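Local coordinates for 6-phosphogluconate dehydrogenase (Pseudomonas syringae, PDB 5U5G), which probably reduces (2-oxopropyl)phosphonic acid with an NADP(H) cofactor, as a late-stage enzyme of fosfomycin biosynthesis, at residues Arg20-Gln25 and Ile42-Val47; Ala54-Ala59 and Leu84-Val89; Gly106-Phe111 and Ala116-Cys121; Ser181-Gly186 and Gly213-Met218. All blocks are in the same frame, centred on the assembly; numbering follows the deposited sequence.

Contact 1. Residues Arg20-Gln25 and Ile42-Val47; sequences RLLASQ and IRQGAV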
loop_
_atom_site.group_PDB
_atom_site.type_symbol
_atom_site.label_atom_id
_atom_site.label_comp_id
_atom_site.label_asym_id
_atom_site.label_seq_id
_atom_site.Cartn_x
_atom_site.Cartn_y
_atom_site.Cartn_z
ATOM N N ARG A 20 8.119 -12.498 22.270
ATOM C CA ARG A 20 7.562 -11.277 22.846
ATOM C C ARG A 20 6.911 -11.545 24.199
ATOM O O ARG A 20 7.078 -10.763 25.145
ATOM C CB ARG A 20 6.565 -10.658 21.868
ATOM C CG ARG A 20 6.057 -9.295 22.270
ATOM C CD ARG A 20 7.122 -8.236 22.081
ATOM N NE ARG A 20 6.683 -6.955 22.615
ATOM C CZ ARG A 20 7.360 -5.815 22.495
ATOM N NH1 ARG A 20 8.521 -5.785 21.855
ATOM N NH2 ARG A 20 6.867 -4.703 23.023
ATOM N N LEU A 21 6.168 -12.649 24.320
ATOM C CA LEU A 21 5.553 -12.972 25.606
ATOM C C LEU A 21 6.619 -13.234 26.667
ATOM O O LEU A 21 6.513 -12.748 27.799
ATOM C CB LEU A 21 4.628 -14.182 25.468
ATOM C CG LEU A 21 3.416 -14.053 24.546
ATOM C CD1 LEU A 21 2.818 -15.429 24.314
ATOM C CD2 LEU A 21 2.371 -13.108 25.166
ATOM N N LEU A 22 7.650 -14.017 26.322
ATOM C CA LEU A 22 8.746 -14.234 27.259
ATOM C C LEU A 22 9.398 -12.912 27.652
ATOM O O LEU A 22 9.782 -12.726 28.810
ATOM C CB LEU A 22 9.789 -15.180 26.658
ATOM C CG LEU A 22 9.478 -16.672 26.472
ATOM C CD1 LEU A 22 10.577 -17.329 25.649
ATOM C CD2 LEU A 22 9.318 -17.379 27.804
ATOM N N ALA A 23 9.517 -11.977 26.702
ATOM C CA ALA A 23 10.197 -10.713 26.974
ATOM C C ALA A 23 9.441 -9.864 27.991
ATOM O O ALA A 23 10.054 -9.049 28.692
ATOM C CB ALA A 23 10.415 -9.935 25.668
ATOM N N SER A 24 8.125 -10.042 28.103
ATOM C CA SER A 24 7.344 -9.366 29.129
ATOM C C SER A 24 7.304 -10.154 30.428
ATOM O O SER A 24 6.599 -9.754 31.361
ATOM C CB SER A 24 5.911 -9.107 28.639
ATOM O OG SER A 24 5.075 -10.235 28.875
ATOM N N GLN A 25 8.037 -11.264 30.500
ATOM C CA GLN A 25 8.162 -12.092 31.700
ATOM C C GLN A 25 6.870 -12.849 32.011
ATOM O O GLN A 25 6.579 -13.183 33.166
ATOM C CB GLN A 25 8.654 -11.255 32.890
ATOM C CG GLN A 25 10.021 -10.616 32.565
ATOM C CD GLN A 25 10.592 -9.712 33.654
ATOM O OE1 GLN A 25 10.899 -8.536 33.401
ATOM N NE2 GLN A 25 10.769 -10.262 34.855
ATOM N N ILE A 42 13.079 -22.428 24.795
ATOM C CA ILE A 42 13.377 -23.073 26.075
ATOM C C ILE A 42 14.606 -22.440 26.715
ATOM O O ILE A 42 14.609 -22.104 27.904
ATOM C CB ILE A 42 13.555 -24.590 25.879
ATOM C CG1 ILE A 42 12.221 -25.217 25.461
ATOM C CG2 ILE A 42 14.118 -25.260 27.173
ATOM C CD1 ILE A 42 12.343 -26.630 24.923
ATOM N N ARG A 43 15.670 -22.269 25.927
ATOM C CA ARG A 43 16.855 -21.566 26.402
ATOM C C ARG A 43 16.501 -20.201 26.985
ATOM O O ARG A 43 17.146 -19.739 27.931
ATOM C CB ARG A 43 17.852 -21.431 25.249
ATOM C CG ARG A 43 19.063 -20.607 25.544
ATOM C CD ARG A 43 20.095 -20.753 24.435
ATOM N NE ARG A 43 19.514 -20.595 23.105
ATOM C CZ ARG A 43 19.265 -19.429 22.507
ATOM N NH1 ARG A 43 19.539 -18.276 23.110
ATOM N NH2 ARG A 43 18.729 -19.418 21.290
ATOM N N GLN A 44 15.452 -19.564 26.472
ATOM C CA GLN A 44 15.064 -18.239 26.932
ATOM C C GLN A 44 13.957 -18.260 27.981
ATOM O O GLN A 44 13.368 -17.213 28.261
ATOM C CB GLN A 44 14.652 -17.385 25.741
ATOM C CG GLN A 44 15.787 -17.161 24.758
ATOM C CD GLN A 44 15.288 -16.650 23.418
ATOM O OE1 GLN A 44 14.145 -16.888 23.043
ATOM N NE2 GLN A 44 16.134 -15.937 22.703
ATOM N N GLY A 45 13.665 -19.414 28.573
ATOM C CA GLY A 45 12.747 -19.483 29.695
ATOM C C GLY A 45 11.428 -20.194 29.452
ATOM O O GLY A 45 10.685 -20.407 30.420
ATOM N N ALA A 46 11.087 -20.555 28.214
ATOM C CA ALA A 46 9.843 -21.293 28.012
ATOM C C ALA A 46 9.972 -22.719 28.549
ATOM O O ALA A 46 11.074 -23.246 28.721
ATOM C CB ALA A 46 9.471 -21.330 26.537
ATOM N N VAL A 47 8.821 -23.344 28.810
ATOM C CA VAL A 47 8.742 -24.704 29.344
ATOM C C VAL A 47 8.145 -25.617 28.274
ATOM O O VAL A 47 7.043 -25.360 27.770
ATOM C CB VAL A 47 7.901 -24.761 30.634
ATOM C CG1 VAL A 47 7.827 -26.187 31.155
ATOM C CG2 VAL A 47 8.472 -23.818 31.709
#
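L22, near the end of helix 12-23, reaches across to the turn that closes helix 39-43, and its two methyl branches straddle that turn. CG lies beside the backbone N (chi1 -71°), which sends the isobutyl group straight at Q44-A46. L22 CD1 comes up beside the start of the turn, 3.8 Å from Q44 O and close to Q44 CB. L22 CD2 settles on the later part, 3.7 Å from A46 N and 3.9 Å from G45 C, with A46 CB at 4.2 Å from the same L22 CD2. This is the tight part of the contact, and much of what it packs against is backbone: a branched leucine suits the place because its forked end covers two successive pieces of main chain.

The turn can offer that surface because G45 adopts a positive phi (112°), as the C' residue of a Schellman motif. G45 N bonds to I42 O at 2.9 Å, while A46 N returns to L41 O. Glycine tolerates this backbone readily and brings no side chain between the turn and L22.

On the looser side, Q44 and G45 are exposed. Of the Q44 side chain only CB comes near the leucine, while the polar amide, suited to solvent, runs past it into the exposed margin.

Inward, the contact rests on strand 28-31: L22 packs on V28, A46 on V30, and L41 of helix 39-43 touches both L22 and A46. Beyond it, V47 pairs with strand 28-31 at the edge of the sheet, while L21 faces helix 143-156.

Contact 2. Residues Ala54-Ala59 and Leu84-Val89; sequences ALTRAA and LACLEV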
loop_
_atom_site.group_PDB
_atom_site.type_symbol
_atom_site.label_atom_id
_atom_site.label_comp_id
_atom_site.label_asym_id
_atom_site.label_seq_id
_atom_site.Cartn_x
_atom_site.Cartn_y
_atom_site.Cartn_z
ATOM N N ALA A 54 -0.350 -32.291 28.698
ATOM C CA ALA A 54 0.570 -31.597 29.588
ATOM C C ALA A 54 0.362 -30.094 29.521
ATOM O O ALA A 54 0.440 -29.399 30.542
ATOM C CB ALA A 54 2.017 -31.950 29.234
ATOM N N LEU A 55 0.111 -29.568 28.323
ATOM C CA LEU A 55 -0.046 -28.127 28.197
ATOM C C LEU A 55 -1.296 -27.655 28.927
ATOM O O LEU A 55 -1.239 -26.706 29.717
ATOM C CB LEU A 55 -0.083 -27.736 26.721
ATOM C CG LEU A 55 0.007 -26.258 26.367
ATOM C CD1 LEU A 55 1.342 -25.677 26.788
ATOM C CD2 LEU A 55 -0.162 -26.130 24.877
ATOM N N THR A 56 -2.431 -28.323 28.697
ATOM C CA THR A 56 -3.681 -27.903 29.323
ATOM C C THR A 56 -3.672 -28.093 30.838
ATOM O O THR A 56 -4.420 -27.405 31.542
ATOM C CB THR A 56 -4.869 -28.667 28.716
ATOM O OG1 THR A 56 -4.622 -30.079 28.774
ATOM C CG2 THR A 56 -5.113 -28.244 27.252
ATOM N N ARG A 57 -2.852 -29.011 31.362
ATOM C CA ARG A 57 -2.739 -29.122 32.815
ATOM C C ARG A 57 -2.190 -27.837 33.402
ATOM O O ARG A 57 -2.657 -27.367 34.448
ATOM C CB ARG A 57 -1.840 -30.301 33.198
ATOM C CG ARG A 57 -1.719 -30.534 34.713
ATOM C CD ARG A 57 -0.676 -31.616 35.028
ATOM N NE ARG A 57 -0.412 -31.767 36.461
ATOM C CZ ARG A 57 0.643 -32.409 36.967
ATOM N NH1 ARG A 57 1.550 -32.954 36.163
ATOM N NH2 ARG A 57 0.799 -32.497 38.283
ATOM N N ALA A 58 -1.206 -27.241 32.725
ATOM C CA ALA A 58 -0.518 -26.074 33.258
ATOM C C ALA A 58 -1.251 -24.771 32.969
ATOM O O ALA A 58 -1.126 -23.812 33.741
ATOM C CB ALA A 58 0.897 -25.992 32.677
ATOM N N ALA A 59 -1.979 -24.686 31.862
ATOM C CA ALA A 59 -2.407 -23.384 31.370
ATOM C C ALA A 59 -3.900 -23.380 31.095
ATOM O O ALA A 59 -4.430 -24.307 30.470
ATOM C CB ALA A 59 -1.615 -22.996 30.115
ATOM N N LEU A 84 -10.118 -30.068 22.268
ATOM C CA LEU A 84 -11.506 -30.152 22.723
ATOM C C LEU A 84 -11.678 -31.219 23.795
ATOM O O LEU A 84 -12.520 -31.073 24.685
ATOM C CB LEU A 84 -12.445 -30.414 21.538
ATOM C CG LEU A 84 -12.604 -29.248 20.552
ATOM C CD1 LEU A 84 -13.091 -29.730 19.202
ATOM C CD2 LEU A 84 -13.540 -28.164 21.080
ATOM N N ALA A 85 -10.869 -32.278 23.750
ATOM C CA ALA A 85 -10.941 -33.327 24.758
ATOM C C ALA A 85 -10.299 -32.925 26.084
ATOM O O ALA A 85 -10.640 -33.505 27.119
ATOM C CB ALA A 85 -10.282 -34.602 24.222
ATOM N N CYS A 86 -9.393 -31.947 26.087
ATOM C CA CYS A 86 -8.623 -31.604 27.278
ATOM C C CYS A 86 -9.034 -30.296 27.934
ATOM O O CYS A 86 -8.543 -29.990 29.028
ATOM C CB CYS A 86 -7.125 -31.524 26.942
ATOM S SG CYS A 86 -6.430 -33.017 26.250
ATOM N N LEU A 87 -9.897 -29.511 27.306
ATOM C CA LEU A 87 -10.272 -28.228 27.872
ATOM C C LEU A 87 -11.137 -28.407 29.111
ATOM O O LEU A 87 -11.930 -29.340 29.213
ATOM C CB LEU A 87 -11.028 -27.405 26.842
ATOM C CG LEU A 87 -10.294 -26.327 26.058
ATOM C CD1 LEU A 87 -8.905 -26.767 25.579
ATOM C CD2 LEU A 87 -11.203 -26.070 24.911
ATOM N N GLU A 88 -10.979 -27.488 30.056
ATOM C CA GLU A 88 -11.861 -27.389 31.204
ATOM C C GLU A 88 -12.876 -26.278 30.977
ATOM O O GLU A 88 -12.679 -25.381 30.152
ATOM C CB GLU A 88 -11.069 -27.117 32.484
ATOM C CG GLU A 88 -10.351 -28.347 33.038
ATOM C CD GLU A 88 -9.266 -27.972 34.035
ATOM O OE1 GLU A 88 -8.861 -28.829 34.851
ATOM O OE2 GLU A 88 -8.833 -26.807 33.997
ATOM N N VAL A 89 -13.973 -26.346 31.732
ATOM C CA VAL A 89 -14.927 -25.248 31.745
ATOM C C VAL A 89 -14.207 -23.971 32.145
ATOM O O VAL A 89 -13.472 -23.950 33.136
ATOM C CB VAL A 89 -16.089 -25.571 32.700
ATOM C CG1 VAL A 89 -17.041 -24.390 32.795
ATOM C CG2 VAL A 89 -16.810 -26.832 32.245
#
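T56 OG1 is hydrogen-bonded to the carbonyls of I52 and V53 in its own helix, and C86 CB also lies 3.4 Å from T56 OG1. With chi1 at 53°, the hydroxyl sits between the backbone N and the carbonyl carbon and is folded back along helix 52-58, where those two carbonyls of the preceding turn can be reached. Threonine suits this buried position because its polar branch is satisfied within the helix, which leaves the methyl branch for apolar neighbours. T56 CG2 turns beside C86 CB at 3.9 Å and also approaches L87, its distance to L87 CD1 being 4.4 Å. The main chain closes the gap as well, for C86 O stands 3.9 Å from T56 CB. Cysteine is slender enough to let the two backbones come this near, with CA of T56 and CA of C86 only 6.5 Å apart.

Both segments flank the parallel part of the Rossmann-type sheet. Helix 52-58 belongs to the connection that carries the chain from strand 47-48 to strand 61-64, whereas 84-89 leaves the short helix 83-86 and leads into strand 92-95. T56 also touches L62, on the strand that follows its helix.

L87 sets off with CB directed away from 54-59, yet chi1 of -99° and chi2 of 43° together bring CD1 back to a loose approach to the threonine methyl. The same leucine packs on F111 and A116. At the exposed margin the two segments share R60: it forms a salt bridge with E88 through NE, and its NH2 bonds to T56 O.

Contact 3. Residues Gly106-Phe111 and Ala116-Cys121; sequences GLHAAF and ADYIEC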
loop_
_atom_site.group_PDB
_atom_site.type_symbol
_atom_site.label_atom_id
_atom_site.label_comp_id
_atom_site.label_asym_id
_atom_site.label_seq_id
_atom_site.Cartn_x
_atom_site.Cartn_y
_atom_site.Cartn_z
ATOM N N GLY A 106 -17.346 -23.108 13.326
ATOM C CA GLY A 106 -17.548 -24.416 13.932
ATOM C C GLY A 106 -16.804 -24.567 15.244
ATOM O O GLY A 106 -17.299 -25.197 16.183
ATOM N N LEU A 107 -15.606 -23.986 15.333
ATOM C CA LEU A 107 -14.836 -24.067 16.571
ATOM C C LEU A 107 -15.462 -23.211 17.670
ATOM O O LEU A 107 -15.507 -23.631 18.829
ATOM C CB LEU A 107 -13.388 -23.654 16.315
ATOM C CG LEU A 107 -12.564 -24.666 15.519
ATOM C CD1 LEU A 107 -11.220 -24.086 15.126
ATOM C CD2 LEU A 107 -12.385 -25.979 16.311
ATOM N N HIS A 108 -15.958 -22.013 17.326
ATOM C CA HIS A 108 -16.737 -21.230 18.288
ATOM C C HIS A 108 -17.832 -22.083 18.924
ATOM O O HIS A 108 -17.985 -22.117 20.153
ATOM C CB HIS A 108 -17.355 -20.003 17.608
ATOM C CG HIS A 108 -16.404 -18.853 17.434
ATOM N ND1 HIS A 108 -16.076 -17.995 18.465
ATOM C CD2 HIS A 108 -15.722 -18.413 16.348
ATOM C CE1 HIS A 108 -15.224 -17.086 18.024
ATOM N NE2 HIS A 108 -14.993 -17.318 16.743
ATOM N N ALA A 109 -18.590 -22.801 18.093
ATOM C CA ALA A 109 -19.701 -23.603 18.602
ATOM C C ALA A 109 -19.209 -24.799 19.408
ATOM O O ALA A 109 -19.770 -25.110 20.465
ATOM C CB ALA A 109 -20.587 -24.074 17.450
ATOM N N ALA A 110 -18.167 -25.485 18.930
ATOM C CA ALA A 110 -17.679 -26.656 19.655
ATOM C C ALA A 110 -17.146 -26.268 21.027
ATOM O O ALA A 110 -17.376 -26.979 22.016
ATOM C CB ALA A 110 -16.608 -27.387 18.841
ATOM N N PHE A 111 -16.443 -25.135 21.115
ATOM C CA PHE A 111 -15.950 -24.686 22.417
ATOM C C PHE A 111 -17.102 -24.362 23.356
ATOM O O PHE A 111 -17.071 -24.735 24.536
ATOM C CB PHE A 111 -15.041 -23.463 22.261
ATOM C CG PHE A 111 -13.588 -23.806 22.025
ATOM C CD1 PHE A 111 -13.190 -24.449 20.858
ATOM C CD2 PHE A 111 -12.615 -23.439 22.951
ATOM C CE1 PHE A 111 -11.841 -24.756 20.627
ATOM C CE2 PHE A 111 -11.263 -23.732 22.724
ATOM C CZ PHE A 111 -10.878 -24.404 21.571
ATOM N N ALA A 116 -16.292 -23.739 27.271
ATOM C CA ALA A 116 -15.050 -23.004 27.072
ATOM C C ALA A 116 -15.273 -21.912 26.029
ATOM O O ALA A 116 -16.369 -21.766 25.483
ATOM C CB ALA A 116 -13.920 -23.957 26.663
ATOM N N ASP A 117 -14.225 -21.132 25.754
ATOM C CA ASP A 117 -14.317 -20.021 24.813
ATOM C C ASP A 117 -13.230 -20.096 23.752
ATOM O O ASP A 117 -12.037 -20.125 24.076
ATOM C CB ASP A 117 -14.215 -18.671 25.516
ATOM C CG ASP A 117 -15.567 -18.150 25.955
ATOM O OD1 ASP A 117 -16.279 -17.552 25.111
ATOM O OD2 ASP A 117 -15.905 -18.349 27.137
ATOM N N TYR A 118 -13.650 -20.103 22.491
ATOM C CA TYR A 118 -12.758 -19.866 21.363
ATOM C C TYR A 118 -12.678 -18.363 21.112
ATOM O O TYR A 118 -13.713 -17.694 21.018
ATOM C CB TYR A 118 -13.283 -20.599 20.124
ATOM C CG TYR A 118 -12.366 -20.600 18.906
ATOM C CD1 TYR A 118 -11.202 -21.367 18.888
ATOM C CD2 TYR A 118 -12.697 -19.876 17.758
ATOM C CE1 TYR A 118 -10.376 -21.395 17.770
ATOM C CE2 TYR A 118 -11.878 -19.890 16.635
ATOM C CZ TYR A 118 -10.716 -20.651 16.650
ATOM O OH TYR A 118 -9.903 -20.669 15.539
ATOM N N ILE A 119 -11.461 -17.827 21.045
ATOM C CA ILE A 119 -11.229 -16.454 20.601
ATOM C C ILE A 119 -10.525 -16.525 19.252
ATOM O O ILE A 119 -9.396 -17.027 19.147
ATOM C CB ILE A 119 -10.420 -15.638 21.616
ATOM C CG1 ILE A 119 -11.212 -15.450 22.921
ATOM C CG2 ILE A 119 -10.052 -14.273 21.037
ATOM C CD1 ILE A 119 -12.523 -14.679 22.761
ATOM N N GLU A 120 -11.213 -16.050 18.221
ATOM C CA GLU A 120 -10.733 -16.037 16.845
ATOM C C GLU A 120 -9.921 -14.756 16.652
ATOM O O GLU A 120 -10.483 -13.662 16.649
ATOM C CB GLU A 120 -11.946 -16.124 15.916
ATOM C CG GLU A 120 -11.766 -15.825 14.444
ATOM C CD GLU A 120 -13.118 -15.709 13.718
ATOM O OE1 GLU A 120 -14.148 -16.184 14.253
ATOM O OE2 GLU A 120 -13.156 -15.122 12.621
ATOM N N CYS A 121 -8.591 -14.878 16.531
ATOM C CA CYS A 121 -7.696 -13.717 16.631
ATOM C C CYS A 121 -6.609 -13.734 15.553
ATOM O O CYS A 121 -5.410 -13.792 15.859
ATOM C CB CYS A 121 -7.076 -13.663 18.031
ATOM S SG CYS A 121 -6.232 -12.112 18.456
HETATM O O HOH W 1 -16.651 -20.347 21.872
#
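Y118 is the bump around which helix 106-111 is moulded, with L107, H108 and F111 lining the hollow. The helix runs nearly antiparallel to strand 117-120 (158°), and their axes come within 6.9 Å. With CG anti to the backbone N (chi1 -172°), the tyrosine ring stands up from the strand into the helix. L107 CB makes a CH-pi contact over one face of the Y118 ring, almost exactly on the normal and 3.8 Å from its centroid, while L107 CD1 reaches out over the phenol end. H108 presents its own face to the edge of Y118 in a T-shaped pair: the planes are 89° apart, and Y118 CD2 lies over the imidazole centre, 3.6 Å from H108 NE2. F111 forms the wall at the tyrosine's root, with Y118 CB over one face, 3.7 Å from F111 CG. A116, small enough to fit beside this ring, puts CB 4.0 Å from F111 CD2.

This is the return half of the beta-alpha-beta unit 92-95, 101-113, 117-124. A116 N bonds to F111 O (3.0 Å) where the chain turns back, and a water bridges H108 O and Y118 N.

The polar ends are held too. Y118 OH bonds to D95, and H108 NE2 donates near its ring plane, in a bent bond, to the anti lone pair of E120 OE1 (2.9 Å). E120 also accepts from G167 N and Q170 N; three donors around a buried carboxylate would probably stabilise its negative charge.

Contact 4. Residues Ser181-Gly186 and Gly213-Met218; sequences SINLAG and GRSAYM. With 7VD ((2-oxopropyl)phosphonic acid), chain F.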
loop_
_atom_site.group_PDB
_atom_site.type_symbol
_atom_site.label_atom_id
_atom_site.label_comp_id
_atom_site.label_asym_id
_atom_site.label_seq_id
_atom_site.Cartn_x
_atom_site.Cartn_y
_atom_site.Cartn_z
ATOM N N SER A 181 -1.388 -9.414 -1.258
ATOM C CA SER A 181 -0.876 -10.191 -2.377
ATOM C C SER A 181 -0.842 -9.354 -3.646
ATOM O O SER A 181 0.128 -9.410 -4.413
ATOM C CB SER A 181 -1.734 -11.442 -2.572
ATOM O OG SER A 181 -1.911 -12.132 -1.340
ATOM N N ILE A 182 -1.891 -8.565 -3.876
ATOM C CA ILE A 182 -1.921 -7.688 -5.044
ATOM C C ILE A 182 -0.850 -6.610 -4.930
ATOM O O ILE A 182 -0.138 -6.319 -5.898
ATOM C CB ILE A 182 -3.317 -7.064 -5.209
ATOM C CG1 ILE A 182 -4.348 -8.162 -5.507
ATOM C CG2 ILE A 182 -3.270 -6.033 -6.329
ATOM C CD1 ILE A 182 -5.822 -7.749 -5.226
ATOM N N ASN A 183 -0.742 -5.982 -3.749
ATOM C CA ASN A 183 0.259 -4.940 -3.548
ATOM C C ASN A 183 1.666 -5.487 -3.731
ATOM O O ASN A 183 2.531 -4.822 -4.322
ATOM C CB ASN A 183 0.139 -4.329 -2.145
ATOM C CG ASN A 183 -1.183 -3.598 -1.929
ATOM O OD1 ASN A 183 -1.940 -3.382 -2.868
ATOM N ND2 ASN A 183 -1.447 -3.204 -0.693
ATOM N N LEU A 184 1.924 -6.673 -3.171
ATOM C CA LEU A 184 3.249 -7.273 -3.243
ATOM C C LEU A 184 3.623 -7.595 -4.678
ATOM O O LEU A 184 4.729 -7.277 -5.124
ATOM C CB LEU A 184 3.303 -8.533 -2.376
ATOM C CG LEU A 184 4.647 -9.293 -2.373
ATOM C CD1 LEU A 184 5.798 -8.385 -1.949
ATOM C CD2 LEU A 184 4.576 -10.506 -1.455
ATOM N N ALA A 185 2.714 -8.238 -5.420
ATOM C CA ALA A 185 3.027 -8.580 -6.805
ATOM C C ALA A 185 3.217 -7.328 -7.651
ATOM O O ALA A 185 4.099 -7.285 -8.515
ATOM C CB ALA A 185 1.931 -9.462 -7.397
ATOM N N GLY A 186 2.401 -6.298 -7.421
ATOM C CA GLY A 186 2.602 -5.045 -8.135
ATOM C C GLY A 186 3.926 -4.393 -7.781
ATOM O O GLY A 186 4.652 -3.912 -8.658
ATOM N N GLY A 213 2.530 5.685 -4.130
ATOM C CA GLY A 213 2.629 4.261 -4.383
ATOM C C GLY A 213 2.981 3.433 -3.164
ATOM O O GLY A 213 3.068 2.204 -3.272
ATOM N N ARG A 214 3.185 4.068 -2.012
ATOM C CA ARG A 214 3.653 3.357 -0.831
ATOM C C ARG A 214 2.581 2.399 -0.308
ATOM O O ARG A 214 1.376 2.642 -0.428
ATOM C CB ARG A 214 4.063 4.345 0.267
ATOM C CG ARG A 214 2.890 5.115 0.880
ATOM C CD ARG A 214 3.341 6.351 1.655
ATOM N NE ARG A 214 2.180 7.102 2.128
ATOM C CZ ARG A 214 1.797 8.293 1.664
ATOM N NH1 ARG A 214 2.499 8.923 0.724
ATOM N NH2 ARG A 214 0.712 8.872 2.163
ATOM N N SER A 215 3.043 1.293 0.272
ATOM C CA SER A 215 2.184 0.298 0.906
ATOM C C SER A 215 3.044 -0.491 1.878
ATOM O O SER A 215 4.269 -0.555 1.733
ATOM C CB SER A 215 1.525 -0.652 -0.111
ATOM O OG SER A 215 2.458 -1.545 -0.711
ATOM N N ALA A 216 2.384 -1.081 2.877
ATOM C CA ALA A 216 3.078 -1.993 3.781
ATOM C C ALA A 216 3.857 -3.061 3.013
ATOM O O ALA A 216 5.003 -3.384 3.367
ATOM C CB ALA A 216 2.073 -2.633 4.745
ATOM N N TYR A 217 3.279 -3.599 1.933
ATOM C CA TYR A 217 3.978 -4.660 1.216
ATOM C C TYR A 217 4.950 -4.160 0.159
ATOM O O TYR A 217 5.827 -4.931 -0.256
ATOM C CB TYR A 217 2.982 -5.659 0.606
ATOM C CG TYR A 217 2.894 -6.851 1.527
ATOM C CD1 TYR A 217 2.143 -6.785 2.705
ATOM C CD2 TYR A 217 3.649 -8.004 1.289
ATOM C CE1 TYR A 217 2.098 -7.864 3.596
ATOM C CE2 TYR A 217 3.604 -9.092 2.170
ATOM C CZ TYR A 217 2.828 -9.012 3.326
ATOM O OH TYR A 217 2.781 -10.082 4.208
ATOM N N MET A 218 4.831 -2.903 -0.282
ATOM C CA MET A 218 5.946 -2.276 -0.988
ATOM C C MET A 218 7.185 -2.218 -0.096
ATOM O O MET A 218 8.301 -2.508 -0.548
ATOM C CB MET A 218 5.555 -0.871 -1.460
ATOM C CG MET A 218 6.730 -0.027 -1.994
ATOM S SD MET A 218 7.564 -0.607 -3.499
ATOM C CE MET A 218 6.367 -0.111 -4.757
HETATM P P1 7VD F . 1.050 -10.300 7.404
HETATM C C1 7VD F . 1.541 -11.934 6.785
HETATM O O2 7VD F . -0.430 -10.012 7.297
HETATM O O3 7VD F . 1.516 -10.074 8.823
HETATM O O4 7VD F . 1.828 -9.421 6.456
HETATM C C6 7VD F . 0.425 -12.899 6.474
HETATM O O7 7VD F . -0.597 -12.936 7.158
HETATM C C8 7VD F . 0.649 -13.796 5.287
#
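Y217 meets L184 along the CD2-CE2 side of its ring and the bound (2-oxopropyl)phosphonic acid at its hydroxyl, so one side chain spans from helix packing to the ligand pocket. Its hydroxyl donates to phosphonate oxygen O4, which lies near the ring plane; the distance from Y217 OH to O4 of the ligand is a short 2.5 Å. R239 NH1 bonds to the same hydroxyl. A chi1 of -99°, away from the usual staggered values, carries the ring out along the leucine toward the phosphonate.

L184 packs on it with several carbons: L184 CB stands 3.7 Å from Y217 CD2, and L184 CD2 is 3.8 Å from that same ring atom. The other branch, L184 CD1, lies at the ring edge and comes 3.8 Å from Y217 O. Leucine offers apolar carbons along this side of the ring, while tyrosine adds a hydroxyl that can donate to the phosphonate.

S215 is the N-cap of helix 216-226. Its OG, placed between backbone N and carbonyl carbon (chi1 70°), accepts from M218 N at 2.8 Å and 153°. Serine's short arm fits this task, and N183 CB covers it, 3.9 Å from S215 OG.

Residues 181-186 lie mid-way along the long helix 168-196, and F266 of helix 257-273 packs on L184. At the dimer interface, N183 and S215 each pack on their counterparts in the second subunit, whose R212 also binds the phosphonate; helix 216-226 thus starts between the subunit boundary and the pocket.

Contacts 1, 2 and 3 follow one another along the chain within the N-terminal Rossmann-type domain, on helices, turns and, in contact 3, a strand of the one mixed sheet. Contacts 1 and 2 lie about 21 Å apart between centres and do not touch. Contacts 2 and 3, about 14 Å apart between centres, merge into one apolar patch, where L84 packs on A110 and F111. Contact 4 comes last, in the helical C-terminal part, across the chain's centre and about 33 Å from the centre of contact 3. The first three lie within the family's NAD-binding domain, whereas contact 4 joins the ligand pocket to the dimer interface.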